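Local coordinates for protein glutathione S-transferase 2 (PDB 1TU7) that catalyses the conjugation of glutathione to electrophilic compounds and appears to be central to the detoxification system of a parasitic nematode, at residues 56-61 with 67-72; 75-80 with 85-90; 114-119 with 162-167; 153-158 with 190-195. One frame throughout, in Å; residues are numbered along the deposited sequence.

Contact 1 of 4, residues 56-61 with 67-72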
loop_
_atom_site.group_PDB
_atom_site.type_symbol
_atom_site.label_atom_id
_atom_site.label_comp_id
_atom_site.label_asym_id
_atom_site.label_seq_id
_atom_site.Cartn_x
_atom_site.Cartn_y
_atom_site.Cartn_z
ATOM N N GLY A 56 -14.091 -11.092 14.725
ATOM C CA GLY A 56 -14.554 -12.416 15.095
ATOM C C GLY A 56 -13.388 -13.404 15.021
ATOM O O GLY A 56 -12.342 -13.156 15.615
ATOM N N ASP A 57 -13.563 -14.472 14.244
ATOM C CA ASP A 57 -12.520 -15.514 14.063
ATOM C C ASP A 57 -11.532 -15.231 12.919
ATOM O O ASP A 57 -10.691 -16.068 12.593
ATOM C CB ASP A 57 -13.175 -16.889 13.819
ATOM N N GLN A 58 -11.595 -14.046 12.319
ATOM C CA GLN A 58 -10.728 -13.675 11.216
ATOM C C GLN A 58 -9.596 -12.812 11.737
ATOM O O GLN A 58 -9.841 -11.814 12.396
ATOM C CB GLN A 58 -11.517 -12.868 10.188
ATOM C CG GLN A 58 -10.882 -12.750 8.845
ATOM C CD GLN A 58 -11.770 -12.035 7.836
ATOM O OE1 GLN A 58 -12.870 -11.561 8.171
ATOM N NE2 GLN A 58 -11.298 -11.955 6.602
ATOM N N GLN A 59 -8.363 -13.200 11.443
ATOM C CA GLN A 59 -7.186 -12.479 11.807
ATOM C C GLN A 59 -6.614 -11.814 10.558
ATOM O O GLN A 59 -6.137 -12.480 9.626
ATOM C CB GLN A 59 -6.147 -13.409 12.441
ATOM C CG GLN A 59 -4.907 -12.669 12.893
ATOM C CD GLN A 59 -3.696 -13.527 13.215
ATOM O OE1 GLN A 59 -3.566 -14.633 12.706
ATOM N NE2 GLN A 59 -2.765 -12.977 13.973
ATOM N N ILE A 60 -6.660 -10.470 10.549
ATOM C CA ILE A 60 -6.280 -9.680 9.390
ATOM C C ILE A 60 -5.128 -8.751 9.749
ATOM O O ILE A 60 -5.280 -7.855 10.582
ATOM C CB ILE A 60 -7.473 -8.848 8.905
ATOM C CG1 ILE A 60 -8.712 -9.716 8.757
ATOM C CG2 ILE A 60 -7.103 -8.183 7.585
ATOM C CD1 ILE A 60 -9.978 -8.911 8.617
ATOM N N VAL A 61 -3.966 -8.956 9.150
ATOM C CA VAL A 61 -2.892 -7.994 9.215
ATOM C C VAL A 61 -2.867 -7.170 7.913
ATOM O O VAL A 61 -3.688 -7.405 7.019
ATOM C CB VAL A 61 -1.515 -8.646 9.540
ATOM C CG1 VAL A 61 -1.546 -9.273 10.911
ATOM C CG2 VAL A 61 -1.080 -9.670 8.487
ATOM N N LEU A 67 -8.250 -1.743 6.679
ATOM C CA LEU A 67 -9.112 -0.613 6.368
ATOM C C LEU A 67 -10.127 -0.937 5.268
ATOM O O LEU A 67 -11.298 -0.581 5.381
ATOM C CB LEU A 67 -8.255 0.582 5.982
ATOM C CG LEU A 67 -8.406 2.002 6.440
ATOM C CD1 LEU A 67 -9.005 2.154 7.823
ATOM C CD2 LEU A 67 -6.986 2.580 6.340
ATOM N N ARG A 68 -9.685 -1.587 4.194
ATOM C CA ARG A 68 -10.622 -1.918 3.111
ATOM C C ARG A 68 -11.643 -2.962 3.529
ATOM O O ARG A 68 -12.781 -2.933 3.102
ATOM C CB ARG A 68 -9.882 -2.371 1.851
ATOM C CG ARG A 68 -9.278 -1.199 1.115
ATOM C CD ARG A 68 -8.558 -1.574 -0.148
ATOM N NE ARG A 68 -7.293 -2.176 0.144
ATOM C CZ ARG A 68 -6.172 -1.509 0.354
ATOM N NH1 ARG A 68 -6.214 -0.155 0.311
ATOM N NH2 ARG A 68 -5.054 -2.135 0.629
ATOM N N HIS A 69 -11.256 -3.905 4.386
ATOM C CA HIS A 69 -12.214 -4.860 4.894
ATOM C C HIS A 69 -13.293 -4.174 5.720
ATOM O O HIS A 69 -14.471 -4.415 5.552
ATOM C CB HIS A 69 -11.508 -5.930 5.717
ATOM C CG HIS A 69 -12.404 -6.714 6.596
ATOM N ND1 HIS A 69 -13.166 -7.757 6.134
ATOM C CD2 HIS A 69 -12.661 -6.617 7.929
ATOM C CE1 HIS A 69 -13.850 -8.278 7.136
ATOM N NE2 HIS A 69 -13.551 -7.615 8.239
ATOM N N LEU A 70 -12.876 -3.307 6.636
ATOM C CA LEU A 70 -13.839 -2.574 7.422
ATOM C C LEU A 70 -14.731 -1.698 6.534
ATOM O O LEU A 70 -15.951 -1.606 6.758
ATOM C CB LEU A 70 -13.121 -1.734 8.459
ATOM C CG LEU A 70 -12.523 -2.513 9.632
ATOM C CD1 LEU A 70 -11.687 -1.546 10.446
ATOM C CD2 LEU A 70 -13.606 -3.144 10.464
ATOM N N ALA A 71 -14.113 -1.067 5.536
ATOM C CA ALA A 71 -14.846 -0.227 4.606
ATOM C C ALA A 71 -15.935 -1.006 3.879
ATOM O O ALA A 71 -17.053 -0.518 3.738
ATOM C CB ALA A 71 -13.914 0.379 3.642
ATOM N N ARG A 72 -15.645 -2.199 3.388
ATOM C CA ARG A 72 -16.685 -3.003 2.718
ATOM C C ARG A 72 -17.800 -3.383 3.703
ATOM O O ARG A 72 -18.975 -3.259 3.387
ATOM C CB ARG A 72 -16.088 -4.251 2.081
ATOM C CG ARG A 72 -15.310 -3.974 0.824
ATOM C CD ARG A 72 -14.813 -5.240 0.122
ATOM N NE ARG A 72 -13.879 -6.010 0.952
ATOM C CZ ARG A 72 -12.572 -5.873 0.928
ATOM N NH1 ARG A 72 -12.005 -4.997 0.116
ATOM N NH2 ARG A 72 -11.790 -6.615 1.722
#
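H69 leaves helix 63-73 with CG opposite the backbone N (chi1 163°), which carries its imidazole across to strand 58-61, where I60 turns CG1 away from its own carbonyl carbon (chi1 -50°) and lets CD1 come down on the ring. The two side chains meet at about a right angle. CD1 lies over one face of the imidazole, 3.8 Å from the ring centroid and 18° off the normal, a CH-pi contact; its nearest ring atom is H69 CD2, 3.6 Å from I60 CD1. Q58, on the same side of the strand as I60, runs out extended until its OE1 stands 3.6 Å from H69 CE1. Its amide plane is turned steeply against that of the ring, and the approach is oblique.

The nitrogens of the ring look to other partners. NE2 is hydrogen-bonded to D55 of strand 52-55 and ND1 to E81 of the second subunit, so the imidazole is held at both nitrogens while I60 covers a face. Around R68 and R72 the same helix makes salt bridges to D88 and E81 of that subunit. This is edge-strand-to-helix packing in the thioredoxin-like N-terminal domain of a glutathione transferase, at the dimer interface.

Contact 2 of 4, residues 75-80 with 85-90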
loop_
_atom_site.group_PDB
_atom_site.type_symbol
_atom_site.label_atom_id
_atom_site.label_comp_id
_atom_site.label_asym_id
_atom_site.label_seq_id
_atom_site.Cartn_x
_atom_site.Cartn_y
_atom_site.Cartn_z
ATOM N N ASN A 75 -19.836 -0.134 4.502
ATOM C CA ASN A 75 -20.258 0.714 3.394
ATOM C C ASN A 75 -19.535 2.046 3.294
ATOM O O ASN A 75 -20.120 3.064 2.939
ATOM C CB ASN A 75 -21.785 0.930 3.503
ATOM C CG ASN A 75 -22.482 1.275 2.181
ATOM O OD1 ASN A 75 -23.599 1.882 2.183
ATOM N ND2 ASN A 75 -21.879 0.953 1.082
ATOM N N LEU A 76 -18.238 2.020 3.626
ATOM C CA LEU A 76 -17.353 3.177 3.534
ATOM C C LEU A 76 -16.300 2.986 2.427
ATOM O O LEU A 76 -15.218 3.543 2.506
ATOM C CB LEU A 76 -16.673 3.446 4.886
ATOM C CG LEU A 76 -17.290 4.543 5.742
ATOM C CD1 LEU A 76 -18.615 4.084 6.299
ATOM C CD2 LEU A 76 -16.337 4.971 6.852
ATOM N N ASN A 77 -16.653 2.233 1.402
ATOM C CA ASN A 77 -15.775 1.894 0.267
ATOM C C ASN A 77 -16.280 2.496 -1.044
ATOM O O ASN A 77 -15.973 1.974 -2.096
ATOM C CB ASN A 77 -15.731 0.374 0.136
ATOM C CG ASN A 77 -14.589 -0.140 -0.711
ATOM O OD1 ASN A 77 -14.738 -1.195 -1.360
ATOM N ND2 ASN A 77 -13.455 0.480 -0.621
ATOM N N GLY A 78 -17.066 3.555 -0.990
ATOM C CA GLY A 78 -17.648 4.170 -2.186
ATOM C C GLY A 78 -18.890 3.463 -2.638
ATOM O O GLY A 78 -19.171 2.350 -2.239
ATOM N N GLU A 79 -19.615 4.133 -3.527
ATOM C CA GLU A 79 -20.905 3.624 -3.993
ATOM C C GLU A 79 -20.839 2.958 -5.354
ATOM O O GLU A 79 -21.786 2.262 -5.737
ATOM C CB GLU A 79 -21.929 4.740 -4.031
ATOM C CG GLU A 79 -22.351 5.253 -2.666
ATOM C CD GLU A 79 -23.561 6.164 -2.736
ATOM O OE1 GLU A 79 -23.974 6.547 -3.863
ATOM O OE2 GLU A 79 -24.116 6.486 -1.670
ATOM N N ASN A 80 -19.743 3.161 -6.066
ATOM C CA ASN A 80 -19.546 2.536 -7.363
ATOM C C ASN A 80 -18.070 2.311 -7.609
ATOM O O ASN A 80 -17.237 2.783 -6.829
ATOM C CB ASN A 80 -20.203 3.395 -8.469
ATOM C CG ASN A 80 -19.788 4.833 -8.404
ATOM O OD1 ASN A 80 -20.629 5.769 -8.269
ATOM N ND2 ASN A 80 -18.509 5.052 -8.509
ATOM N N THR A 85 -12.216 3.031 -6.521
ATOM C CA THR A 85 -10.888 3.228 -7.041
ATOM C C THR A 85 -10.309 4.560 -6.578
ATOM O O THR A 85 -9.145 4.648 -6.187
ATOM C CB THR A 85 -10.937 3.198 -8.562
ATOM O OG1 THR A 85 -11.381 1.910 -8.993
ATOM C CG2 THR A 85 -9.581 3.411 -9.183
ATOM N N TYR A 86 -11.130 5.606 -6.626
ATOM C CA TYR A 86 -10.681 6.942 -6.254
ATOM C C TYR A 86 -10.213 7.035 -4.813
ATOM O O TYR A 86 -9.130 7.556 -4.520
ATOM C CB TYR A 86 -11.792 7.968 -6.512
ATOM C CG TYR A 86 -11.379 9.364 -6.111
ATOM C CD1 TYR A 86 -11.996 10.027 -5.103
ATOM C CD2 TYR A 86 -10.357 10.022 -6.772
ATOM C CE1 TYR A 86 -11.639 11.290 -4.725
ATOM C CE2 TYR A 86 -9.984 11.307 -6.414
ATOM C CZ TYR A 86 -10.637 11.932 -5.404
ATOM O OH TYR A 86 -10.276 13.219 -5.034
ATOM N N ILE A 87 -11.009 6.518 -3.888
ATOM C CA ILE A 87 -10.613 6.585 -2.502
ATOM C C ILE A 87 -9.377 5.768 -2.211
ATOM O O ILE A 87 -8.590 6.135 -1.371
ATOM C CB ILE A 87 -11.753 6.227 -1.546
ATOM C CG1 ILE A 87 -12.214 4.772 -1.693
ATOM C CG2 ILE A 87 -12.857 7.261 -1.697
ATOM C CD1 ILE A 87 -13.380 4.395 -0.804
ATOM N N ASP A 88 -9.207 4.651 -2.914
ATOM C CA ASP A 88 -8.012 3.816 -2.777
ATOM C C ASP A 88 -6.812 4.581 -3.257
ATOM O O ASP A 88 -5.803 4.706 -2.569
ATOM C CB ASP A 88 -8.255 2.550 -3.585
ATOM C CG ASP A 88 -7.223 1.515 -3.449
ATOM O OD1 ASP A 88 -6.204 1.709 -2.743
ATOM O OD2 ASP A 88 -7.412 0.425 -4.073
ATOM N N MET A 89 -6.931 5.130 -4.458
ATOM C CA MET A 89 -5.856 5.927 -5.030
ATOM C C MET A 89 -5.472 7.067 -4.059
ATOM O O MET A 89 -4.295 7.323 -3.811
ATOM C CB MET A 89 -6.321 6.483 -6.374
ATOM C CG MET A 89 -5.303 7.302 -7.090
ATOM S SD MET A 89 -5.995 8.035 -8.611
ATOM C CE MET A 89 -6.443 9.607 -8.035
ATOM N N PHE A 90 -6.464 7.764 -3.530
ATOM C CA PHE A 90 -6.236 8.869 -2.601
ATOM C C PHE A 90 -5.506 8.367 -1.342
ATOM O O PHE A 90 -4.495 8.931 -0.923
ATOM C CB PHE A 90 -7.580 9.529 -2.241
ATOM C CG PHE A 90 -7.477 10.975 -1.798
ATOM C CD1 PHE A 90 -8.128 11.961 -2.499
ATOM C CD2 PHE A 90 -6.755 11.350 -0.702
ATOM C CE1 PHE A 90 -8.015 13.265 -2.160
ATOM C CE2 PHE A 90 -6.672 12.689 -0.350
ATOM C CZ PHE A 90 -7.295 13.636 -1.097
#
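The linker between the two domains of the glutathione transferase fold, running from helix 63-73 to helix 81-107, folds back here over the first turns of the helix it leads into. I87 does the touching on the helix side, and chiefly through one atom. Its CG1 sits between the backbone N and the carbonyl carbon (chi1 64°), and with chi2 extended the branch pushes CD1 straight out at the linker. There CD1 meets main chain more than side chain: it is 3.5 Å from N77 C, and L76 O and G78 N also lie against the same methyl.

N77 starts away from the helix, but its amide swings back across the isoleucine at about a right angle, bringing ND2 to 3.9 Å from I87 CD1. G78, with phi at 83°, takes the chain past the methyl without a side chain. Y149 of helix 149-164 packs on both I87 and N77, and L143 and S148 also touch I87.

No hydrogen bond joins the two segments. Polar ties of the linker lie beside the contact; among them N77 O and N80 O are both hydrogen-bonded to T84 OG1. What I87 supplies is van der Waals contact alone, a methyl laid against peptide groups that are partly held by bonds to other residues, such as that from T84 OG1 to N77 O.

Contact 3 of 4, residues 114-119 with 162-167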
loop_
_atom_site.group_PDB
_atom_site.type_symbol
_atom_site.label_atom_id
_atom_site.label_comp_id
_atom_site.label_asym_id
_atom_site.label_seq_id
_atom_site.Cartn_x
_atom_site.Cartn_y
_atom_site.Cartn_z
ATOM N N ASP A 114 13.642 20.225 9.492
ATOM C CA ASP A 114 13.379 21.559 9.006
ATOM C C ASP A 114 13.337 21.655 7.474
ATOM O O ASP A 114 12.435 22.296 6.951
ATOM C CB ASP A 114 14.305 22.580 9.676
ATOM C CG ASP A 114 13.894 22.858 11.127
ATOM O OD1 ASP A 114 12.709 22.639 11.467
ATOM O OD2 ASP A 114 14.660 23.314 12.008
ATOM N N PRO A 115 14.252 20.985 6.772
ATOM C CA PRO A 115 14.176 20.852 5.311
ATOM C C PRO A 115 12.911 20.148 4.853
ATOM O O PRO A 115 12.351 20.488 3.828
ATOM C CB PRO A 115 15.416 20.006 4.963
ATOM C CG PRO A 115 16.332 20.228 6.085
ATOM C CD PRO A 115 15.504 20.408 7.294
ATOM N N TYR A 116 12.468 19.152 5.595
ATOM C CA TYR A 116 11.222 18.479 5.226
ATOM C C TYR A 116 10.058 19.459 5.285
ATOM O O TYR A 116 9.285 19.595 4.330
ATOM C CB TYR A 116 10.977 17.346 6.200
ATOM C CG TYR A 116 9.683 16.569 5.973
ATOM C CD1 TYR A 116 8.573 16.799 6.761
ATOM C CD2 TYR A 116 9.612 15.592 4.997
ATOM C CE1 TYR A 116 7.378 16.066 6.560
ATOM C CE2 TYR A 116 8.444 14.858 4.780
ATOM C CZ TYR A 116 7.342 15.099 5.586
ATOM O OH TYR A 116 6.207 14.376 5.362
ATOM N N ILE A 117 9.932 20.146 6.398
ATOM C CA ILE A 117 8.897 21.154 6.600
ATOM C C ILE A 117 8.929 22.247 5.533
ATOM O O ILE A 117 7.888 22.632 5.014
ATOM C CB ILE A 117 9.018 21.750 8.012
ATOM C CG1 ILE A 117 8.615 20.713 9.062
ATOM C CG2 ILE A 117 8.221 23.052 8.153
ATOM C CD1 ILE A 117 8.893 21.169 10.465
ATOM N N LYS A 118 10.124 22.742 5.221
ATOM C CA LYS A 118 10.281 23.862 4.293
ATOM C C LYS A 118 10.185 23.491 2.819
ATOM O O LYS A 118 9.517 24.196 2.040
ATOM C CB LYS A 118 11.614 24.566 4.576
ATOM N N SER A 119 10.798 22.376 2.434
ATOM C CA SER A 119 11.061 22.051 1.031
ATOM C C SER A 119 10.377 20.829 0.452
ATOM O O SER A 119 10.259 20.726 -0.783
ATOM C CB SER A 119 12.570 21.903 0.830
ATOM O OG SER A 119 13.186 23.136 1.137
ATOM N N GLN A 162 0.436 18.701 11.313
ATOM C CA GLN A 162 0.224 19.939 12.068
ATOM C C GLN A 162 0.914 19.883 13.406
ATOM O O GLN A 162 1.301 20.905 13.928
ATOM C CB GLN A 162 -1.250 20.206 12.270
ATOM C CG GLN A 162 -1.952 20.699 11.045
ATOM C CD GLN A 162 -3.238 21.417 11.400
ATOM O OE1 GLN A 162 -3.979 21.002 12.316
ATOM N NE2 GLN A 162 -3.506 22.490 10.707
ATOM N N ILE A 163 1.069 18.698 13.978
ATOM C CA ILE A 163 1.876 18.562 15.175
ATOM C C ILE A 163 3.334 18.911 14.809
ATOM O O ILE A 163 4.024 19.617 15.566
ATOM C CB ILE A 163 1.792 17.162 15.751
ATOM C CG1 ILE A 163 0.395 16.889 16.295
ATOM C CG2 ILE A 163 2.801 16.995 16.899
ATOM C CD1 ILE A 163 0.133 15.504 16.636
ATOM N N LEU A 164 3.802 18.403 13.667
ATOM C CA LEU A 164 5.171 18.614 13.217
ATOM C C LEU A 164 5.440 20.087 12.920
ATOM O O LEU A 164 6.483 20.644 13.334
ATOM C CB LEU A 164 5.462 17.771 11.970
ATOM C CG LEU A 164 6.936 17.781 11.538
ATOM C CD1 LEU A 164 7.763 16.946 12.439
ATOM C CD2 LEU A 164 7.022 17.292 10.090
ATOM N N ASP A 165 4.501 20.703 12.217
ATOM C CA ASP A 165 4.579 22.083 11.751
ATOM C C ASP A 165 3.187 22.671 11.900
ATOM O O ASP A 165 2.327 22.482 11.028
ATOM C CB ASP A 165 5.010 22.127 10.291
ATOM C CG ASP A 165 4.891 23.506 9.692
ATOM O OD1 ASP A 165 4.783 24.479 10.484
ATOM O OD2 ASP A 165 4.858 23.686 8.459
ATOM N N PRO A 166 2.918 23.342 13.011
ATOM C CA PRO A 166 1.595 23.930 13.231
ATOM C C PRO A 166 1.059 24.805 12.097
ATOM O O PRO A 166 -0.148 24.936 12.001
ATOM C CB PRO A 166 1.792 24.723 14.526
ATOM C CG PRO A 166 2.840 23.957 15.250
ATOM C CD PRO A 166 3.781 23.492 14.206
ATOM N N HIS A 167 1.919 25.364 11.256
ATOM C CA HIS A 167 1.491 26.248 10.186
ATOM C C HIS A 167 1.365 25.590 8.834
ATOM O O HIS A 167 1.170 26.264 7.834
ATOM C CB HIS A 167 2.494 27.405 10.067
ATOM C CG HIS A 167 2.573 28.239 11.306
ATOM N ND1 HIS A 167 1.506 28.978 11.767
ATOM C CD2 HIS A 167 3.576 28.422 12.197
ATOM C CE1 HIS A 167 1.855 29.597 12.884
ATOM N NE2 HIS A 167 3.105 29.275 13.165
HETATM O O HOH W 1 5.256 22.827 5.842
#
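A water bridges the two segments and supplies their polar link, while the direct touches are van der Waals contacts: it donates to I117 O, 2.8 Å away, and to D165 OD2, also at 2.8 Å. The setting is the all-helical C-terminal domain of the glutathione transferase fold, where the end of helix 149-164 packs on helix 109-132 as the latter opens into a pi-type turn at 116-119.

I117 makes most of the contact. Its CG2 lies 3.4 Å from D165 OD2 and its CD1 reaches the backbone at L164 O, while CG1 runs beside L164 CD2, the two side chains passing obliquely. The same oxygen, OD2, therefore has an isoleucine methyl against it and the water as donor. L164, with CG opposite its backbone N (chi1 -172°), sends CD2 towards the edge of the Y116 ring, near the ring plane, at 3.7 Å from Y116 CD1; leucine and tyrosine cross at about a right angle. M104 of helix 81-107 touches both L164 and Y116, bringing a third helix to the contact.

D165 is also where the chain leaves the helix, and its carboxylate shapes the exit. While OD2 serves the water, OD1 accepts the amide of H167 in an Asx turn: H167 N lies 3.1 Å from D165 OD1 and approaches from above the carboxylate plane, 63° out of it.

Contact 4 of 4, residues 153-158 with 190-195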
loop_
_atom_site.group_PDB
_atom_site.type_symbol
_atom_site.label_atom_id
_atom_site.label_comp_id
_atom_site.label_asym_id
_atom_site.label_seq_id
_atom_site.Cartn_x
_atom_site.Cartn_y
_atom_site.Cartn_z
ATOM N N ALA A 153 -7.658 8.327 7.015
ATOM C CA ALA A 153 -6.242 8.341 6.717
ATOM C C ALA A 153 -5.763 9.752 6.438
ATOM O O ALA A 153 -4.732 10.180 6.949
ATOM C CB ALA A 153 -5.979 7.438 5.558
ATOM N N LEU A 154 -6.514 10.489 5.623
ATOM C CA LEU A 154 -6.125 11.872 5.345
ATOM C C LEU A 154 -6.146 12.714 6.619
ATOM O O LEU A 154 -5.249 13.513 6.868
ATOM C CB LEU A 154 -7.002 12.484 4.258
ATOM C CG LEU A 154 -6.680 13.946 3.908
ATOM C CD1 LEU A 154 -5.288 14.107 3.366
ATOM C CD2 LEU A 154 -7.696 14.434 2.893
ATOM N N PHE A 155 -7.212 12.580 7.402
ATOM C CA PHE A 155 -7.330 13.295 8.659
ATOM C C PHE A 155 -6.099 13.065 9.531
ATOM O O PHE A 155 -5.472 14.011 10.023
ATOM C CB PHE A 155 -8.609 12.882 9.395
ATOM C CG PHE A 155 -8.745 13.471 10.779
ATOM C CD1 PHE A 155 -9.133 12.677 11.839
ATOM C CD2 PHE A 155 -8.520 14.818 11.014
ATOM C CE1 PHE A 155 -9.263 13.175 13.101
ATOM C CE2 PHE A 155 -8.669 15.341 12.279
ATOM C CZ PHE A 155 -9.046 14.523 13.322
ATOM N N GLU A 156 -5.732 11.820 9.744
ATOM C CA GLU A 156 -4.592 11.526 10.587
ATOM C C GLU A 156 -3.309 12.106 10.008
ATOM O O GLU A 156 -2.510 12.680 10.725
ATOM C CB GLU A 156 -4.462 10.011 10.787
ATOM C CG GLU A 156 -3.228 9.600 11.573
ATOM C CD GLU A 156 -3.218 9.953 13.048
ATOM O OE1 GLU A 156 -4.195 10.581 13.532
ATOM O OE2 GLU A 156 -2.220 9.549 13.717
ATOM N N GLU A 157 -3.120 11.994 8.707
ATOM C CA GLU A 157 -1.883 12.497 8.097
ATOM C C GLU A 157 -1.788 13.998 8.245
ATOM O O GLU A 157 -0.700 14.527 8.552
ATOM C CB GLU A 157 -1.769 12.063 6.642
ATOM C CG GLU A 157 -0.333 12.048 6.165
ATOM C CD GLU A 157 0.470 11.011 6.892
ATOM O OE1 GLU A 157 -0.074 10.000 7.392
ATOM O OE2 GLU A 157 1.697 11.207 6.967
ATOM N N LEU A 158 -2.887 14.708 8.061
ATOM C CA LEU A 158 -2.896 16.159 8.263
ATOM C C LEU A 158 -2.651 16.487 9.731
ATOM O O LEU A 158 -1.948 17.445 10.044
ATOM C CB LEU A 158 -4.216 16.760 7.817
ATOM C CG LEU A 158 -4.477 16.640 6.314
ATOM C CD1 LEU A 158 -5.850 17.142 6.011
ATOM C CD2 LEU A 158 -3.410 17.316 5.445
ATOM N N GLU A 190 -14.403 14.056 20.715
ATOM C CA GLU A 190 -14.192 13.515 22.057
ATOM C C GLU A 190 -12.921 12.655 22.127
ATOM O O GLU A 190 -12.085 12.783 23.035
ATOM C CB GLU A 190 -15.425 12.711 22.416
ATOM C CG GLU A 190 -15.366 11.857 23.662
ATOM C CD GLU A 190 -16.662 11.068 23.865
ATOM O OE1 GLU A 190 -17.145 10.359 22.921
ATOM O OE2 GLU A 190 -17.219 11.167 24.969
ATOM N N TYR A 191 -12.746 11.817 21.120
ATOM C CA TYR A 191 -11.607 10.897 21.093
ATOM C C TYR A 191 -10.307 11.685 21.013
ATOM O O TYR A 191 -9.345 11.381 21.711
ATOM C CB TYR A 191 -11.745 9.980 19.894
ATOM C CG TYR A 191 -10.540 9.104 19.644
ATOM C CD1 TYR A 191 -9.674 9.384 18.618
ATOM C CD2 TYR A 191 -10.276 8.017 20.453
ATOM C CE1 TYR A 191 -8.560 8.569 18.373
ATOM C CE2 TYR A 191 -9.164 7.201 20.234
ATOM C CZ TYR A 191 -8.322 7.473 19.189
ATOM O OH TYR A 191 -7.224 6.655 19.005
ATOM N N CYS A 192 -10.278 12.698 20.165
ATOM C CA CYS A 192 -9.068 13.487 19.951
ATOM C C CYS A 192 -8.717 14.296 21.191
ATOM O O CYS A 192 -7.534 14.493 21.491
ATOM C CB CYS A 192 -9.236 14.370 18.714
ATOM S SG CYS A 192 -9.236 13.433 17.153
ATOM N N GLU A 193 -9.722 14.768 21.925
ATOM C CA GLU A 193 -9.465 15.474 23.185
ATOM C C GLU A 193 -8.756 14.529 24.166
ATOM O O GLU A 193 -7.770 14.907 24.816
ATOM C CB GLU A 193 -10.769 15.997 23.814
ATOM C CG GLU A 193 -11.340 17.259 23.186
ATOM C CD GLU A 193 -12.808 17.547 23.511
ATOM O OE1 GLU A 193 -13.245 18.697 23.243
ATOM O OE2 GLU A 193 -13.540 16.646 24.003
ATOM N N LYS A 194 -9.253 13.310 24.276
ATOM C CA LYS A 194 -8.667 12.352 25.194
ATOM C C LYS A 194 -7.289 11.911 24.747
ATOM O O LYS A 194 -6.385 11.715 25.549
ATOM C CB LYS A 194 -9.597 11.179 25.379
ATOM C CG LYS A 194 -10.847 11.569 26.160
ATOM C CD LYS A 194 -11.888 10.489 26.140
ATOM C CE LYS A 194 -13.149 10.980 26.861
ATOM N NZ LYS A 194 -12.908 11.201 28.313
ATOM N N ARG A 195 -7.105 11.763 23.436
ATOM C CA ARG A 195 -5.808 11.405 22.910
ATOM C C ARG A 195 -4.789 12.490 23.196
ATOM O O ARG A 195 -3.636 12.198 23.563
ATOM C CB ARG A 195 -5.971 11.159 21.412
ATOM C CG ARG A 195 -4.755 10.637 20.693
ATOM C CD ARG A 195 -5.078 10.371 19.232
ATOM N NE ARG A 195 -5.379 11.590 18.512
ATOM C CZ ARG A 195 -5.624 11.665 17.213
ATOM N NH1 ARG A 195 -5.623 10.579 16.452
ATOM N NH2 ARG A 195 -5.807 12.844 16.652
HETATM O O HOH W 2 -6.111 12.487 13.783
#
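E156 and R195 face each other across helices 149-164 and 186-197 in a salt bridge whose direct bond is weak: R195 NH1 stands 3.3 Å from E156 OE1, with an angle of only 129° at the hydrogen. The carboxylate and guanidinium planes are 55° apart, so this is no flat, two-pronged pairing. A water supplements it, donating to E156 OE1 at 2.7 Å and accepting from R195 NH2 at 2.9 Å, in the plane of the guanidinium and at its edge. The glutamate reaches this point through a bend at chi2 (70°), the arginine through one at chi3.

The stronger partners come from the region of R11 and E15. R11 NH2 makes a salt bridge to E156 OE1, and E15 OE2 takes R195 NH1 while also accepting from Y191 OH. OE1 is therefore gripped by R11, R195 and the water together, and the charges alternate over two acids and two arginines, which would be expected to favour the ionised form of the glutamates.

Beneath the polar layer, C192 SG meets the edge of the F155 ring, 4.0 Å from F155 CZ and near the ring plane, a sulfur-aromatic contact. The same water sits over one face of that ring, at the boundary between charge and hydrocarbon. The arrangement is a buried salt-bridge network between helices of the C-terminal domain, tied through R11 and E15 to the N-terminal domain of the glutathione transferase fold.

Overall arrangement
Contacts 1 and 2 are joined directly: A71 O and L76 N, 2.8 Å apart, probably form a hydrogen bond as helix 63-73 gives way to the linker, and both contacts touch the second subunit. Contact 2 meets contact 4 where F90 CE2 packs 3.8 Å from L154 CD2. Contacts 3 and 4 share helix 149-164, their centres about 18 Å apart, whereas contacts 1 and 3 lie on opposite sides of the chain's centre, about 34 Å between centres. Bound glutathione is nearest to contact 1, about 9 Å from the I60 side chain, then about 12 Å from that of E156 in contact 4; contact 2 lies away from the glutathione site.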